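Local atomic coordinates of outer membrane protein Omp121 (Bacteroides thetaiotaomicron, PDB entry 5FQ8), a protein that probably imports nutrients across the bacterial outer membrane as a metal-binding receptor of the TonB-dependent family. Residues R455-I461 / F480-K486; M518-L523 / D597-Y601; R522-G528 / A544-S550; V600-N604 / G636-L640. All coordinates share one frame; numbering follows the deposited sequence.

Contact 1: residues R455-I461 / F480-K486; sequences REINQDI and FNGNERK. With KR0 (3-decanoyloxypropyl decanoate), chain K; C8E ((hydroxyethyloxy)tri(ethyloxy)octane), chain U.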
# COMPACT_ATOMS: atom_id res chain seq x y z
N ARG B 455 -8.21 -18.66 10.98
CA ARG B 455 -7.86 -19.83 11.77
C ARG B 455 -8.87 -20.08 12.87
O ARG B 455 -9.17 -19.19 13.66
CB ARG B 455 -6.46 -19.64 12.35
CG ARG B 455 -5.94 -20.76 13.19
CD ARG B 455 -4.44 -20.65 13.32
NE ARG B 455 -3.89 -21.78 14.06
CZ ARG B 455 -3.56 -21.73 15.35
NH1 ARG B 455 -3.72 -20.60 16.03
NH2 ARG B 455 -3.07 -22.81 15.94
N GLU B 456 -9.42 -21.28 12.92
CA GLU B 456 -10.36 -21.66 13.97
C GLU B 456 -9.90 -22.96 14.59
O GLU B 456 -9.33 -23.82 13.93
CB GLU B 456 -11.77 -21.80 13.44
CG GLU B 456 -12.19 -20.73 12.43
CD GLU B 456 -13.60 -20.94 11.91
OE1 GLU B 456 -14.18 -21.98 12.26
OE2 GLU B 456 -14.11 -20.08 11.16
N ILE B 457 -10.15 -23.11 15.89
CA ILE B 457 -9.78 -24.33 16.58
C ILE B 457 -10.95 -24.73 17.46
O ILE B 457 -11.50 -23.90 18.18
CB ILE B 457 -8.51 -24.17 17.44
CG1 ILE B 457 -7.29 -24.09 16.55
CG2 ILE B 457 -8.37 -25.34 18.38
CD1 ILE B 457 -6.04 -23.81 17.32
N ASN B 458 -11.31 -26.01 17.41
CA ASN B 458 -12.43 -26.51 18.18
C ASN B 458 -12.00 -27.76 18.91
O ASN B 458 -11.37 -28.64 18.33
CB ASN B 458 -13.62 -26.79 17.27
CG ASN B 458 -14.88 -26.98 18.04
OD1 ASN B 458 -15.43 -26.03 18.59
ND2 ASN B 458 -15.35 -28.22 18.10
N GLN B 459 -12.33 -27.84 20.19
CA GLN B 459 -11.97 -29.00 20.98
C GLN B 459 -13.17 -29.45 21.78
O GLN B 459 -13.84 -28.64 22.42
CB GLN B 459 -10.80 -28.69 21.90
CG GLN B 459 -9.55 -28.42 21.10
CD GLN B 459 -8.30 -28.63 21.89
OE1 GLN B 459 -8.36 -28.82 23.10
NE2 GLN B 459 -7.16 -28.60 21.22
N ASP B 460 -13.46 -30.75 21.71
CA ASP B 460 -14.54 -31.34 22.46
C ASP B 460 -14.01 -32.50 23.28
O ASP B 460 -13.26 -33.34 22.78
CB ASP B 460 -15.65 -31.81 21.53
CG ASP B 460 -16.40 -30.66 20.91
OD1 ASP B 460 -17.35 -30.16 21.55
OD2 ASP B 460 -16.03 -30.27 19.79
N ILE B 461 -14.38 -32.52 24.56
CA ILE B 461 -14.14 -33.65 25.44
C ILE B 461 -15.51 -34.10 25.94
O ILE B 461 -16.28 -33.28 26.43
CB ILE B 461 -13.22 -33.28 26.61
CG1 ILE B 461 -11.92 -32.72 26.08
CG2 ILE B 461 -12.90 -34.48 27.44
CD1 ILE B 461 -11.04 -32.20 27.17
N PHE B 480 -17.58 -30.97 27.02
CA PHE B 480 -16.94 -29.67 27.12
C PHE B 480 -16.62 -29.18 25.72
O PHE B 480 -16.21 -29.97 24.87
CB PHE B 480 -15.67 -29.73 27.96
CG PHE B 480 -14.76 -28.55 27.78
CD1 PHE B 480 -13.79 -28.55 26.80
CD2 PHE B 480 -14.88 -27.44 28.59
CE1 PHE B 480 -12.97 -27.47 26.63
CE2 PHE B 480 -14.05 -26.37 28.42
CZ PHE B 480 -13.10 -26.38 27.45
N ASN B 481 -16.80 -27.89 25.48
CA ASN B 481 -16.45 -27.31 24.19
C ASN B 481 -15.48 -26.16 24.39
O ASN B 481 -15.56 -25.43 25.38
CB ASN B 481 -17.70 -26.84 23.44
CG ASN B 481 -17.39 -26.43 22.03
OD1 ASN B 481 -18.00 -25.52 21.48
ND2 ASN B 481 -16.43 -27.09 21.43
N GLY B 482 -14.54 -26.01 23.46
CA GLY B 482 -13.64 -24.88 23.47
C GLY B 482 -13.39 -24.39 22.07
O GLY B 482 -12.93 -25.15 21.21
N ASN B 483 -13.68 -23.13 21.81
CA ASN B 483 -13.63 -22.58 20.47
C ASN B 483 -12.72 -21.36 20.42
O ASN B 483 -12.67 -20.57 21.37
CB ASN B 483 -15.03 -22.21 20.01
CG ASN B 483 -15.10 -21.95 18.53
OD1 ASN B 483 -15.35 -20.83 18.09
ND2 ASN B 483 -14.87 -22.99 17.75
N GLU B 484 -12.00 -21.20 19.31
CA GLU B 484 -11.11 -20.06 19.12
C GLU B 484 -11.10 -19.73 17.64
O GLU B 484 -10.65 -20.54 16.83
CB GLU B 484 -9.71 -20.37 19.62
CG GLU B 484 -8.81 -19.15 19.70
CD GLU B 484 -7.35 -19.49 19.86
OE1 GLU B 484 -6.70 -19.81 18.85
OE2 GLU B 484 -6.86 -19.45 21.01
N ARG B 485 -11.58 -18.56 17.27
CA ARG B 485 -11.65 -18.16 15.87
C ARG B 485 -10.85 -16.88 15.69
O ARG B 485 -10.99 -15.95 16.48
CB ARG B 485 -13.11 -17.98 15.43
CG ARG B 485 -13.89 -19.28 15.38
CD ARG B 485 -15.29 -19.11 14.84
NE ARG B 485 -16.23 -18.79 15.90
CZ ARG B 485 -17.40 -18.23 15.68
NH1 ARG B 485 -17.75 -17.95 14.45
NH2 ARG B 485 -18.21 -17.96 16.69
N LYS B 486 -10.02 -16.84 14.65
CA LYS B 486 -9.12 -15.72 14.44
C LYS B 486 -9.06 -15.40 12.96
O LYS B 486 -8.97 -16.30 12.13
CB LYS B 486 -7.72 -16.02 14.97
CG LYS B 486 -6.69 -14.93 14.79
CD LYS B 486 -5.33 -15.38 15.29
CE LYS B 486 -4.31 -14.27 15.21
NZ LYS B 486 -2.93 -14.72 15.54
C1 KR0 K . -9.70 -22.97 24.23
O1 KR0 K . -9.88 -24.25 24.82
C2 KR0 K . -9.95 -23.13 22.75
C3 KR0 K . -8.66 -23.02 21.97
C4 KR0 K . -3.56 -26.32 22.83
O4 KR0 K . -7.82 -24.16 22.12
C5 KR0 K . -6.46 -24.05 21.63
C6 KR0 K . -4.35 -27.63 22.71
C7 KR0 K . -8.74 -25.01 25.33
C8 KR0 K . -3.49 -28.85 22.37
O8 KR0 K . -6.11 -23.00 21.16
C9 KR0 K . -4.35 -30.11 22.14
O9 KR0 K . -7.91 -24.45 26.01
C10 KR0 K . -5.48 -25.20 21.68
C11 KR0 K . -4.47 -25.09 22.82
C12 KR0 K . -8.59 -26.47 25.03
C13 KR0 K . -8.18 -27.20 26.31
C14 KR0 K . -3.53 -31.40 22.19
C15 KR0 K . -4.27 -32.60 21.60
C16 KR0 K . -3.39 -33.81 21.43
C17 KR0 K . -8.49 -28.69 26.24
C18 KR0 K . -7.28 -29.54 25.88
C19 KR0 K . -7.72 -30.99 25.68
C20 KR0 K . -6.56 -31.99 25.65
C21 KR0 K . -7.08 -33.40 25.38
C22 KR0 K . -6.07 -34.48 25.77
C23 KR0 K . -6.41 -35.86 25.26
C8 C8E U . -2.23 -24.35 18.47
O9 C8E U . -2.48 -25.16 17.34
C10 C8E U . -2.53 -26.51 17.74
C11 C8E U . -1.99 -27.44 16.65
O12 C8E U . -2.69 -28.66 16.78
C13 C8E U . -2.32 -29.66 15.86
C14 C8E U . -3.37 -30.76 15.90
O15 C8E U . -4.58 -30.31 15.32
C16 C8E U . -5.44 -31.38 15.02
O HOH W 1 -14.46 -23.14 14.34
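Asn-458 OD1 is gripped by two amides of the facing strand, Asn-481 ND2 and Asn-483 ND2, each 3.2 Å away. The bond from Asn-481 is nearly straight (170°) and lies in the plane of its own amide, yet it meets OD1 from above the Asn-458 carbonyl plane. Asn-483 approaches closer to that plane, tilted by 17°. Asn-481 ND2 also donates to Gln-459 O, an acceptor shared with Gly-482 N, while Asn-481 OD1 is taken by Arg-545. A leucine in place of Asn-458 would probably leave two amide donors without their common acceptor and the Asn-483 amide freer to turn. Strands 446-469 and 472-495 form an antiparallel hairpin of the barrel wall, and the asparagine face looks toward the plug, where Asn-110 holds Glu-456 and Pro-108 covers Asn-458. The opposite face meets bound amphiphiles. With no side chain on Gly-482, KR0 C2 lies 3.7 Å from Gly-482 C; Ile-461 CD1 touches KR0 C19 at 3.8 Å. Fully extended from CG to NE, Arg-455 brings NH2 to 2.8 Å from C8E O9, and Ile-457 CD1 sits over one face of its guanidinium, toward the rim. Nearby Glu-484 is salt-bridged to Arg-522 on the next strand.

Contact 2: residues M518-L523 / D597-Y601; sequences MELRRL and DADVY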
# COMPACT_ATOMS: atom_id res chain seq x y z
N MET B 518 -7.17 -7.46 12.45
CA MET B 518 -7.17 -8.75 13.13
C MET B 518 -8.30 -8.82 14.14
O MET B 518 -8.50 -7.88 14.90
CB MET B 518 -5.85 -9.00 13.86
CG MET B 518 -5.96 -10.16 14.82
SD MET B 518 -5.10 -9.92 16.34
CE MET B 518 -5.98 -11.02 17.42
N GLU B 519 -9.02 -9.95 14.18
CA GLU B 519 -10.01 -10.22 15.21
C GLU B 519 -9.74 -11.56 15.88
O GLU B 519 -9.22 -12.48 15.25
CB GLU B 519 -11.43 -10.26 14.67
CG GLU B 519 -11.79 -9.19 13.72
CD GLU B 519 -13.15 -9.41 13.16
OE1 GLU B 519 -13.60 -10.56 13.25
OE2 GLU B 519 -13.77 -8.46 12.66
N LEU B 520 -10.16 -11.68 17.13
CA LEU B 520 -9.98 -12.92 17.88
C LEU B 520 -11.11 -13.06 18.89
O LEU B 520 -11.44 -12.10 19.59
CB LEU B 520 -8.64 -12.93 18.59
CG LEU B 520 -8.28 -14.16 19.41
CD1 LEU B 520 -8.07 -15.30 18.48
CD2 LEU B 520 -7.02 -13.91 20.19
N ARG B 521 -11.69 -14.24 18.96
CA ARG B 521 -12.81 -14.49 19.86
C ARG B 521 -12.71 -15.89 20.40
O ARG B 521 -12.27 -16.80 19.70
CB ARG B 521 -14.14 -14.32 19.15
CG ARG B 521 -14.31 -15.23 17.97
CD ARG B 521 -15.56 -14.93 17.19
NE ARG B 521 -16.75 -15.03 18.01
CZ ARG B 521 -17.91 -14.52 17.67
NH1 ARG B 521 -18.03 -13.89 16.52
NH2 ARG B 521 -18.96 -14.64 18.48
N ARG B 522 -13.11 -16.06 21.64
CA ARG B 522 -13.02 -17.35 22.30
C ARG B 522 -14.33 -17.68 22.98
O ARG B 522 -15.09 -16.80 23.37
CB ARG B 522 -11.88 -17.38 23.31
CG ARG B 522 -10.52 -17.39 22.67
CD ARG B 522 -9.40 -17.55 23.68
NE ARG B 522 -8.12 -17.63 22.99
CZ ARG B 522 -7.10 -16.80 23.19
NH1 ARG B 522 -7.20 -15.83 24.07
NH2 ARG B 522 -5.99 -16.97 22.50
N LEU B 523 -14.59 -18.97 23.11
CA LEU B 523 -15.80 -19.46 23.74
C LEU B 523 -15.50 -20.77 24.42
O LEU B 523 -14.75 -21.59 23.89
CB LEU B 523 -16.92 -19.64 22.72
CG LEU B 523 -18.24 -20.20 23.23
CD1 LEU B 523 -19.13 -19.10 23.72
CD2 LEU B 523 -18.92 -20.95 22.14
N ASP B 597 -23.92 -15.10 21.36
CA ASP B 597 -23.14 -13.95 21.75
C ASP B 597 -23.14 -12.94 20.61
O ASP B 597 -23.90 -13.04 19.66
CB ASP B 597 -21.73 -14.38 22.15
CG ASP B 597 -21.05 -15.24 21.10
OD1 ASP B 597 -21.35 -15.11 19.90
OD2 ASP B 597 -20.21 -16.06 21.48
N ALA B 598 -22.25 -11.96 20.70
CA ALA B 598 -22.18 -10.91 19.71
C ALA B 598 -20.91 -11.03 18.88
O ALA B 598 -20.03 -11.85 19.15
CB ALA B 598 -22.24 -9.55 20.39
N ASP B 599 -20.84 -10.21 17.84
CA ASP B 599 -19.64 -10.08 17.04
C ASP B 599 -18.53 -9.46 17.88
O ASP B 599 -18.75 -8.94 18.98
CB ASP B 599 -19.95 -9.24 15.81
CG ASP B 599 -19.10 -9.61 14.63
OD1 ASP B 599 -17.93 -9.99 14.84
OD2 ASP B 599 -19.60 -9.52 13.48
N VAL B 600 -17.30 -9.51 17.37
CA VAL B 600 -16.17 -9.09 18.20
C VAL B 600 -16.20 -7.59 18.42
O VAL B 600 -16.64 -6.81 17.56
CB VAL B 600 -14.82 -9.51 17.59
CG1 VAL B 600 -14.56 -10.94 17.88
CG2 VAL B 600 -14.81 -9.24 16.11
N TYR B 601 -15.72 -7.18 19.60
CA TYR B 601 -15.41 -5.78 19.87
C TYR B 601 -16.63 -4.90 19.64
O TYR B 601 -16.70 -4.12 18.70
CB TYR B 601 -14.24 -5.32 18.99
CG TYR B 601 -13.11 -6.30 18.84
CD1 TYR B 601 -12.59 -6.97 19.93
CD2 TYR B 601 -12.56 -6.55 17.60
CE1 TYR B 601 -11.55 -7.84 19.78
CE2 TYR B 601 -11.53 -7.42 17.44
CZ TYR B 601 -11.03 -8.07 18.53
OH TYR B 601 -9.99 -8.95 18.36
O HOH W 2 -8.95 -9.97 20.72
O HOH W 3 -17.37 -16.89 19.92
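Met-518 O faces the edge of the Tyr-601 ring, 3.9 Å from Tyr-601 OH, where strand 513-534 meets the loop that follows strand 582-596. Glu-519 touches with both its parts: CB lies 4.0 Å from Tyr-601 CE2, and the carboxylate, standing almost perpendicular to the ring, brings OE1 to 3.4 Å from Val-600 CG2. Leu-520 N donates to Tyr-601 OH over 3.0 Å along a bent path (137°), and a water on the same hydroxyl is weakly bonded to Leu-520 O. The ring is steadied from its own chain, with Val-600 CB over the centre of one face. A phenylalanine in place of Tyr-601 would probably leave Leu-520 N without this acceptor and the water without one of its holds. Arg-521 carries the charge. Its CG stands between backbone N and carbonyl carbon (chi1 59°), and a bend at chi3 swings the guanidinium to the loop, where NH2 makes a 2.8 Å salt bridge with Asp-597 OD1 at the guanidinium edge. A second water accepts from Arg-521 NE and donates weakly to Asp-597 OD2, which also bonds to Ser-549. Val-600 CG1 packs against Arg-521 CB at 3.6 Å. Leu-523 CD1 ends the row beside the Asp-597 carboxylate. Strand 472-495 pairs with Glu-519 and Arg-521 along one margin of strand 513-534; on the other, the loop after strand 582-596 lies beside the part of the strand beyond the end of strand 538-549, next to a chain of another protein.

Contact 3: residues R522-G528 / A544-S550; sequences RLMGVFG and ARNDWSS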
# COMPACT_ATOMS: atom_id res chain seq x y z
N ARG B 522 -13.11 -16.06 21.64
CA ARG B 522 -13.02 -17.35 22.30
C ARG B 522 -14.33 -17.68 22.98
O ARG B 522 -15.09 -16.80 23.37
CB ARG B 522 -11.88 -17.38 23.31
CG ARG B 522 -10.52 -17.39 22.67
CD ARG B 522 -9.40 -17.55 23.68
NE ARG B 522 -8.12 -17.63 22.99
CZ ARG B 522 -7.10 -16.80 23.19
NH1 ARG B 522 -7.20 -15.83 24.07
NH2 ARG B 522 -5.99 -16.97 22.50
N LEU B 523 -14.59 -18.97 23.11
CA LEU B 523 -15.80 -19.46 23.74
C LEU B 523 -15.50 -20.77 24.42
O LEU B 523 -14.75 -21.59 23.89
CB LEU B 523 -16.92 -19.64 22.72
CG LEU B 523 -18.24 -20.20 23.23
CD1 LEU B 523 -19.13 -19.10 23.72
CD2 LEU B 523 -18.92 -20.95 22.14
N MET B 524 -16.07 -20.97 25.58
CA MET B 524 -16.03 -22.27 26.23
C MET B 524 -17.43 -22.61 26.71
O MET B 524 -18.21 -21.73 27.08
CB MET B 524 -15.06 -22.28 27.40
CG MET B 524 -13.63 -22.18 26.98
SD MET B 524 -12.55 -22.19 28.41
CE MET B 524 -12.89 -20.59 29.08
N GLY B 525 -17.75 -23.90 26.69
CA GLY B 525 -19.03 -24.33 27.20
C GLY B 525 -18.98 -25.73 27.77
O GLY B 525 -18.07 -26.51 27.50
N VAL B 526 -19.99 -26.03 28.58
CA VAL B 526 -20.22 -27.38 29.07
C VAL B 526 -21.66 -27.75 28.74
O VAL B 526 -22.55 -26.90 28.81
CB VAL B 526 -19.95 -27.49 30.58
CG1 VAL B 526 -20.62 -26.37 31.32
CG2 VAL B 526 -20.40 -28.83 31.10
N PHE B 527 -21.89 -29.00 28.33
CA PHE B 527 -23.21 -29.38 27.86
C PHE B 527 -23.54 -30.81 28.26
O PHE B 527 -22.66 -31.63 28.52
CB PHE B 527 -23.35 -29.22 26.35
CG PHE B 527 -22.35 -30.01 25.57
CD1 PHE B 527 -21.10 -29.49 25.27
CD2 PHE B 527 -22.65 -31.27 25.11
CE1 PHE B 527 -20.18 -30.20 24.55
CE2 PHE B 527 -21.73 -31.99 24.39
CZ PHE B 527 -20.49 -31.44 24.11
N GLY B 528 -24.84 -31.09 28.30
CA GLY B 528 -25.33 -32.43 28.57
C GLY B 528 -26.58 -32.71 27.76
O GLY B 528 -27.37 -31.82 27.45
N ALA B 544 -28.98 -29.42 27.53
CA ALA B 544 -28.62 -28.27 28.34
C ALA B 544 -27.18 -27.88 28.04
O ALA B 544 -26.31 -28.75 27.94
CB ALA B 544 -28.77 -28.56 29.83
N ARG B 545 -26.93 -26.58 27.90
CA ARG B 545 -25.59 -26.10 27.62
C ARG B 545 -25.41 -24.73 28.23
O ARG B 545 -26.28 -23.87 28.10
CB ARG B 545 -25.31 -26.04 26.12
CG ARG B 545 -23.95 -25.46 25.81
CD ARG B 545 -23.49 -25.75 24.40
NE ARG B 545 -22.20 -25.13 24.17
CZ ARG B 545 -21.38 -25.45 23.18
NH1 ARG B 545 -21.71 -26.38 22.33
NH2 ARG B 545 -20.22 -24.83 23.06
N ASN B 546 -24.27 -24.52 28.88
CA ASN B 546 -23.87 -23.20 29.33
C ASN B 546 -22.58 -22.81 28.64
O ASN B 546 -21.65 -23.61 28.57
CB ASN B 546 -23.71 -23.14 30.85
CG ASN B 546 -23.70 -21.72 31.37
OD1 ASN B 546 -24.75 -21.18 31.74
ND2 ASN B 546 -22.53 -21.09 31.36
N ASP B 547 -22.54 -21.59 28.13
CA ASP B 547 -21.40 -21.09 27.39
C ASP B 547 -20.83 -19.87 28.10
O ASP B 547 -21.52 -19.19 28.85
CB ASP B 547 -21.79 -20.70 25.96
CG ASP B 547 -22.06 -21.89 25.11
OD1 ASP B 547 -21.61 -22.98 25.48
OD2 ASP B 547 -22.72 -21.73 24.06
N TRP B 548 -19.56 -19.62 27.86
CA TRP B 548 -18.89 -18.40 28.31
C TRP B 548 -18.23 -17.79 27.09
O TRP B 548 -17.35 -18.41 26.49
CB TRP B 548 -17.87 -18.68 29.39
CG TRP B 548 -18.41 -19.12 30.70
CD1 TRP B 548 -18.61 -18.35 31.79
CD2 TRP B 548 -18.76 -20.45 31.08
NE1 TRP B 548 -19.08 -19.10 32.83
CE2 TRP B 548 -19.18 -20.40 32.42
CE3 TRP B 548 -18.77 -21.68 30.42
CZ2 TRP B 548 -19.62 -21.53 33.10
CZ3 TRP B 548 -19.20 -22.80 31.10
CH2 TRP B 548 -19.62 -22.71 32.43
N SER B 549 -18.65 -16.60 26.71
CA SER B 549 -18.21 -16.01 25.46
C SER B 549 -17.29 -14.83 25.70
O SER B 549 -17.50 -14.04 26.63
CB SER B 549 -19.39 -15.56 24.62
OG SER B 549 -18.95 -15.13 23.35
N SER B 550 -16.28 -14.70 24.85
CA SER B 550 -15.41 -13.55 24.96
C SER B 550 -16.05 -12.28 24.42
O SER B 550 -15.61 -11.18 24.78
CB SER B 550 -14.09 -13.81 24.24
OG SER B 550 -14.16 -13.33 22.92
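Met-524 and Trp-548 form one of three hydrogen-bonded pairs between strands running antiparallel at 163°, their axes 4.5 Å apart at closest; Val-526 with Asn-546 and Gly-528 with Ala-544 are the others. This is the hairpin 513-534/538-549 of the barrel wall. At its Arg-522 end the pattern changes one acceptor: Ser-550 N still bonds to Arg-522 O at 2.8 Å, but Arg-522 N is received by the Ser-550 hydroxyl, OG, at 3.2 Å in a nearly straight bond (169°), so a side chain stands in for a backbone carbonyl. On the Val-526 side, Trp-548 lies alongside the valine, pointing the same way, and its ring edge meets Val-526 CG1 (3.8 Å from CZ3); Asn-546 ND2 covers one indole face. Trp-548 and Met-524 also pack on a chain of another protein. The reverse side mixes an ion pair with apolar groups. Arg-545, extended from CG to NE, reaches along its own strand, and NE forms a 2.6 Å salt bridge, in the guanidinium plane, with Asp-547 OD1, which accepts on its syn lone pair. That same OD1 lies 3.4 Å from Gly-525 CA, in the space a side chain there would fill. Phe-527 CB packs on Arg-545 CB at 3.7 Å, its CD1 lying over one guanidinium face, and Leu-523 CD1 rests 3.8 Å from Asp-547 CB. Both ions of this buried pair have further partners, Asn-481 for Arg-545 and Tyr-561 for Asp-547, so the charge inside the barrel is probably well compensated, while the opposite surface presents mainly apolar groups.

Contact 4: residues V600-N604 / G636-L640; sequences VYMVN and GSNTL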
# COMPACT_ATOMS: atom_id res chain seq x y z
N VAL B 600 -17.30 -9.51 17.37
CA VAL B 600 -16.17 -9.09 18.20
C VAL B 600 -16.20 -7.59 18.42
O VAL B 600 -16.64 -6.81 17.56
CB VAL B 600 -14.82 -9.51 17.59
CG1 VAL B 600 -14.56 -10.94 17.88
CG2 VAL B 600 -14.81 -9.24 16.11
N TYR B 601 -15.72 -7.18 19.60
CA TYR B 601 -15.41 -5.78 19.87
C TYR B 601 -16.63 -4.90 19.64
O TYR B 601 -16.70 -4.12 18.70
CB TYR B 601 -14.24 -5.32 18.99
CG TYR B 601 -13.11 -6.30 18.84
CD1 TYR B 601 -12.59 -6.97 19.93
CD2 TYR B 601 -12.56 -6.55 17.60
CE1 TYR B 601 -11.55 -7.84 19.78
CE2 TYR B 601 -11.53 -7.42 17.44
CZ TYR B 601 -11.03 -8.07 18.53
OH TYR B 601 -9.99 -8.95 18.36
N MET B 602 -17.60 -5.06 20.52
CA MET B 602 -18.81 -4.25 20.48
C MET B 602 -19.12 -3.64 21.83
O MET B 602 -20.16 -3.00 21.97
CB MET B 602 -20.00 -5.08 19.98
CG MET B 602 -19.81 -5.58 18.56
SD MET B 602 -21.18 -6.50 17.89
CE MET B 602 -22.38 -5.23 17.56
N VAL B 603 -18.25 -3.81 22.81
CA VAL B 603 -18.48 -3.32 24.16
C VAL B 603 -17.72 -2.02 24.43
O VAL B 603 -18.27 -1.09 25.01
CB VAL B 603 -18.08 -4.41 25.18
CG1 VAL B 603 -18.30 -3.92 26.59
CG2 VAL B 603 -18.86 -5.65 24.92
N ASN B 604 -16.49 -1.94 24.02
CA ASN B 604 -15.74 -0.78 24.47
C ASN B 604 -15.63 0.24 23.36
O ASN B 604 -15.57 -0.12 22.19
CB ASN B 604 -14.34 -1.18 24.91
CG ASN B 604 -14.36 -2.17 26.03
OD1 ASN B 604 -15.06 -1.99 27.02
ND2 ASN B 604 -13.63 -3.25 25.86
N GLY B 636 -20.24 1.92 21.96
CA GLY B 636 -20.16 0.65 22.63
C GLY B 636 -21.13 0.56 23.78
O GLY B 636 -21.70 1.55 24.22
N SER B 637 -21.31 -0.65 24.28
CA SER B 637 -22.25 -0.89 25.37
C SER B 637 -21.72 -2.01 26.23
O SER B 637 -21.34 -3.06 25.71
CB SER B 637 -23.64 -1.26 24.83
OG SER B 637 -24.50 -1.64 25.89
N ASN B 638 -21.68 -1.79 27.53
CA ASN B 638 -21.33 -2.84 28.47
C ASN B 638 -22.55 -3.37 29.20
O ASN B 638 -22.40 -4.18 30.13
CB ASN B 638 -20.28 -2.35 29.46
CG ASN B 638 -20.70 -1.09 30.19
OD1 ASN B 638 -21.65 -0.42 29.79
ND2 ASN B 638 -19.99 -0.76 31.25
N THR B 639 -23.74 -2.93 28.81
CA THR B 639 -25.00 -3.42 29.34
C THR B 639 -25.59 -4.53 28.49
O THR B 639 -26.67 -5.04 28.82
CB THR B 639 -26.00 -2.28 29.45
OG1 THR B 639 -25.87 -1.46 28.30
CG2 THR B 639 -25.72 -1.46 30.67
N LEU B 640 -24.92 -4.92 27.41
CA LEU B 640 -25.36 -6.04 26.60
C LEU B 640 -25.67 -7.25 27.46
O LEU B 640 -25.03 -7.49 28.48
CB LEU B 640 -24.28 -6.40 25.60
CG LEU B 640 -23.89 -5.27 24.67
CD1 LEU B 640 -22.79 -5.73 23.75
CD2 LEU B 640 -25.11 -4.89 23.90
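A solitary weak hydrogen bond, from Ser-637 N to Met-602 O at 3.5 Å (152°), is the polar tie between these two irregular loop segments. Val-603 O lies nearer the same nitrogen, but at too poor an angle to bond, and Met-602 O finds a second donor in Asn-691. Backbone carbons supply the rest of the polar fit: Val-603 CA makes a CA-H...O contact of 3.3 Å with Ser-637 O. Gly-636 CA touches Val-603 O in the same manner, at 3.5 Å, and a CB on this glycine would clash with that oxygen. The side-chain contact is carried by Val-603, whose two methyls diverge. CG1, anti to the backbone N (chi1 180°), packs 3.7 Å from Asn-638 CA, whereas CG2 crosses to Leu-640 CD1 at 4.1 Å. Ser-637 points the other way and shapes its own loop, its OG accepting from Thr-639 N in an ST turn. The magnesium site at Ala-631 and Asn-633 is not part of the contact. One loop leads to strand 607-609 and the other from strand 629-635 to strand 643-656; Pro-553 packs against both Val-603 and Leu-640, and Ile-676 of strand 661-680 lies against Met-602 and Leu-640.

Overall arrangement
Contacts 1 and 3 are successive hairpins of the barrel wall, their centres 11 Å apart, and are joined where strand 472-495 pairs with strand 513-534. Contact 2 starts on that latter strand, shares Arg-522 and Leu-523 with contact 3, and closes a loop of the chain within which contact 3 is nested. Contact 4 takes over Val-600 and Tyr-601 from contact 2, their centres 11 Å apart, and carries the same loop on to the segment before strand 643-656; it lies 23 Å from contact 1 between centres. The series illustrates how a TonB-dependent barrel grows by neighbouring antiparallel strands, while the loops after strands 582-596 and 629-635 meet each other, the first also lying against strand 513-534 next to a partner protein.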